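Local atomic coordinates of acyl-CoA dehydrogenase (Mycobacterium thermoresistibile, PDB entry 3PFD), a protein that probably oxidises saturated acyl-CoA thioesters to their 2,3-dehydroacyl-CoA products, passing the electrons through a bound flavin adenine dinucleotide to an acceptor. Residues S195-H200 with D235-E240. Numbering follows the deposited sequence.
Sequences SAFMVH and DRIIGE
Two backbone bonds join 195-200 to 235-240: Ile238 N gives a nearly straight one to Ala196 O (2.7 Å, 174° at the hydrogen), and Met198 N gives another to Arg236 O at 2.9 Å. Between them Phe197 and Ile237 form a non-hydrogen-bonded antiparallel pair. With CG1 of Ile237 anti to its backbone N (chi1 -169°), the Ile237 side chain crosses the Phe197 ring obliquely, its CD1 3.7 Å from Phe197 CE1. On the other face of the sheet, Ile238 CD1 fits between Met198 SD at 3.7 Å and Ala196 CB at 3.9 Å. The short, weakly bonded strand 237-238 lies at one edge, within this chain, of a mixed sheet in the acyl-CoA dehydrogenase middle domain, where 194-200 separates it from 178-184. Arg236, already bonded through its O, also bends at chi2 to bring NH1 back to Met198 O, which lies 2.9 Å from NH1 and 18° out of the guanidinium plane; Asp203 holds the same NH1 by a salt bridge. At the opposite end one water accepts from Ala196 N and donates to Ile238 O and Glu240 O, spanning the turn through Gly239. Farther out, Trp161 meets the Phe197 ring edge-to-face, while Leu119 of helix 117-129 touches both Met198 and Ile238.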
ATOM      1  N   SER C 195      -0.678 -40.024  10.855  1.00 28.13           N
ATOM      2  CA  SER C 195      -2.069 -40.382  11.069  1.00 27.61           C
ATOM      3  C   SER C 195      -2.800 -39.393  11.984  1.00 26.70           C
ATOM      4  O   SER C 195      -2.180 -38.562  12.651  1.00 25.63           O
ATOM      5  CB  SER C 195      -2.192 -41.826  11.577  1.00 27.45           C
ATOM      6  OG  SER C 195      -1.548 -42.704  10.678  1.00 28.28           O
ATOM      7  N   ALA C 196      -4.124 -39.492  11.998  1.00 26.93           N
ATOM      8  CA  ALA C 196      -4.962 -38.603  12.806  1.00 26.74           C
ATOM      9  C   ALA C 196      -5.864 -39.418  13.737  1.00 27.46           C
ATOM     10  O   ALA C 196      -6.445 -40.428  13.316  1.00 27.39           O
ATOM     11  CB  ALA C 196      -5.780 -37.690  11.904  1.00 25.77           C
ATOM     12  N   PHE C 197      -5.968 -38.967  14.994  1.00 27.61           N
ATOM     13  CA  PHE C 197      -6.701 -39.672  16.047  1.00 28.40           C
ATOM     14  C   PHE C 197      -7.581 -38.743  16.875  1.00 28.91           C
ATOM     15  O   PHE C 197      -7.242 -37.565  17.108  1.00 28.28           O
ATOM     16  CB  PHE C 197      -5.735 -40.361  17.016  1.00 28.90           C
ATOM     17  CG  PHE C 197      -4.696 -41.214  16.348  1.00 28.75           C
ATOM     18  CD1 PHE C 197      -4.909 -42.585  16.173  1.00 29.35           C
ATOM     19  CD2 PHE C 197      -3.493 -40.653  15.902  1.00 28.77           C
ATOM     20  CE1 PHE C 197      -3.930 -43.388  15.559  1.00 30.20           C
ATOM     21  CE2 PHE C 197      -2.515 -41.438  15.269  1.00 28.82           C
ATOM     22  CZ  PHE C 197      -2.728 -42.801  15.096  1.00 29.73           C
ATOM     23  N   MET C 198      -8.704 -39.280  17.349  1.00 29.71           N
ATOM     24  CA  MET C 198      -9.545 -38.557  18.306  1.00 29.71           C
ATOM     25  C   MET C 198      -9.127 -38.941  19.709  1.00 30.18           C
ATOM     26  O   MET C 198      -9.188 -40.121  20.089  1.00 30.82           O
ATOM     27  CB  MET C 198     -11.031 -38.864  18.110  1.00 30.18           C
ATOM     28  CG  MET C 198     -11.618 -38.394  16.790  1.00 29.00           C
ATOM     29  SD  MET C 198     -11.309 -36.669  16.348  0.90 26.57           S
ATOM     30  CE  MET C 198     -12.000 -35.755  17.746  1.00 26.59           C
ATOM     31  N   VAL C 199      -8.683 -37.937  20.463  1.00 29.37           N
ATOM     32  CA  VAL C 199      -8.248 -38.112  21.832  1.00 29.18           C
ATOM     33  C   VAL C 199      -9.228 -37.379  22.757  1.00 29.98           C
ATOM     34  O   VAL C 199      -9.663 -36.257  22.457  1.00 29.58           O
ATOM     35  CB  VAL C 199      -6.787 -37.588  22.046  1.00 28.77           C
ATOM     36  CG1 VAL C 199      -6.386 -37.666  23.529  1.00 28.70           C
ATOM     37  CG2 VAL C 199      -5.758 -38.365  21.164  1.00 27.78           C
ATOM     38  N   HIS C 200      -9.547 -38.025  23.877  1.00 30.53           N
ATOM     39  CA  HIS C 200     -10.487 -37.514  24.862  1.00 30.98           C
ATOM     40  C   HIS C 200      -9.738 -36.993  26.090  1.00 30.85           C
ATOM     41  O   HIS C 200      -8.698 -37.534  26.459  1.00 29.64           O
ATOM     42  CB  HIS C 200     -11.480 -38.619  25.246  1.00 31.97           C
ATOM     43  CG  HIS C 200     -12.631 -38.152  26.087  1.00 32.10           C
ATOM     44  ND1 HIS C 200     -12.538 -37.988  27.452  1.00 33.07           N
ATOM     45  CD2 HIS C 200     -13.905 -37.834  25.758  1.00 32.91           C
ATOM     46  CE1 HIS C 200     -13.704 -37.580  27.925  1.00 33.87           C
ATOM     47  NE2 HIS C 200     -14.553 -37.484  26.918  1.00 32.32           N
ATOM     48  N   ASP C 235     -10.176 -47.868  17.385  1.00 39.65           N
ATOM     49  CA  ASP C 235     -11.201 -47.143  16.616  1.00 39.95           C
ATOM     50  C   ASP C 235     -11.062 -45.604  16.629  1.00 38.59           C
ATOM     51  O   ASP C 235     -11.852 -44.908  15.980  1.00 38.69           O
ATOM     52  CB  ASP C 235     -12.623 -47.563  17.031  1.00 41.19           C
ATOM     53  CG  ASP C 235     -13.018 -47.066  18.426  1.00 43.24           C
ATOM     54  OD1 ASP C 235     -12.129 -46.683  19.228  1.00 44.49           O
ATOM     55  OD2 ASP C 235     -14.235 -47.069  18.726  1.00 44.75           O
ATOM     56  N   ARG C 236     -10.068 -45.085  17.350  1.00 37.57           N
ATOM     57  CA  ARG C 236      -9.863 -43.637  17.464  1.00 36.50           C
ATOM     58  C   ARG C 236      -9.217 -43.018  16.242  1.00 35.73           C
ATOM     59  O   ARG C 236      -9.253 -41.797  16.086  1.00 34.95           O
ATOM     60  CB  ARG C 236      -9.027 -43.262  18.703  1.00 36.26           C
ATOM     61  CG  ARG C 236      -9.665 -43.600  20.054  1.00 36.24           C
ATOM     62  CD  ARG C 236     -10.912 -42.783  20.339  1.00 35.12           C
ATOM     63  NE  ARG C 236     -11.314 -42.958  21.738  1.00 35.88           N
ATOM     64  CZ  ARG C 236     -10.738 -42.351  22.773  1.00 34.48           C
ATOM     65  NH1 ARG C 236      -9.728 -41.500  22.592  1.00 32.75           N
ATOM     66  NH2 ARG C 236     -11.184 -42.590  23.996  1.00 36.06           N
ATOM     67  N   ILE C 237      -8.605 -43.847  15.398  1.00 35.67           N
ATOM     68  CA  ILE C 237      -7.953 -43.354  14.183  1.00 35.08           C
ATOM     69  C   ILE C 237      -9.000 -42.846  13.201  1.00 34.90           C
ATOM     70  O   ILE C 237     -10.072 -43.435  13.070  1.00 35.88           O
ATOM     71  CB  ILE C 237      -6.980 -44.414  13.552  1.00 35.79           C
ATOM     72  CG1 ILE C 237      -6.105 -43.786  12.457  1.00 34.87           C
ATOM     73  CG2 ILE C 237      -7.725 -45.678  13.052  1.00 35.80           C
ATOM     74  CD1 ILE C 237      -4.843 -44.588  12.146  1.00 34.57           C
ATOM     75  N   ILE C 238      -8.699 -41.721  12.555  1.00 34.30           N
ATOM     76  CA  ILE C 238      -9.563 -41.148  11.541  1.00 33.88           C
ATOM     77  C   ILE C 238      -9.036 -41.597  10.181  1.00 34.73           C
ATOM     78  O   ILE C 238      -7.902 -41.256   9.794  1.00 33.87           O
ATOM     79  CB  ILE C 238      -9.576 -39.604  11.624  1.00 33.53           C
ATOM     80  CG1 ILE C 238      -9.874 -39.151  13.063  1.00 33.11           C
ATOM     81  CG2 ILE C 238     -10.564 -39.017  10.618  1.00 31.95           C
ATOM     82  CD1 ILE C 238      -9.419 -37.741  13.371  1.00 33.00           C
ATOM     83  N   GLY C 239      -9.857 -42.375   9.470  1.00 35.75           N
ATOM     84  CA  GLY C 239      -9.466 -42.949   8.178  1.00 36.70           C
ATOM     85  C   GLY C 239      -8.258 -43.860   8.303  1.00 37.03           C
ATOM     86  O   GLY C 239      -7.952 -44.351   9.389  1.00 37.06           O
ATOM     87  N   GLU C 240      -7.559 -44.071   7.193  1.00 37.42           N
ATOM     88  CA  GLU C 240      -6.501 -45.082   7.139  1.00 38.11           C
ATOM     89  C   GLU C 240      -5.214 -44.576   7.760  1.00 36.67           C
ATOM     90  O   GLU C 240      -4.969 -43.373   7.739  1.00 36.12           O
ATOM     91  CB  GLU C 240      -6.243 -45.501   5.690  1.00 39.02           C
ATOM     92  CG  GLU C 240      -7.326 -46.385   5.095  1.00 43.26           C
ATOM     93  CD  GLU C 240      -7.502 -47.692   5.853  1.00 49.00           C
ATOM     94  OE1 GLU C 240      -6.543 -48.134   6.521  1.00 51.75           O
ATOM     95  OE2 GLU C 240      -8.602 -48.284   5.789  1.00 52.56           O
TER
HETATM   96  O   HOH W   1      -5.112 -41.476  10.117  1.00 29.87           O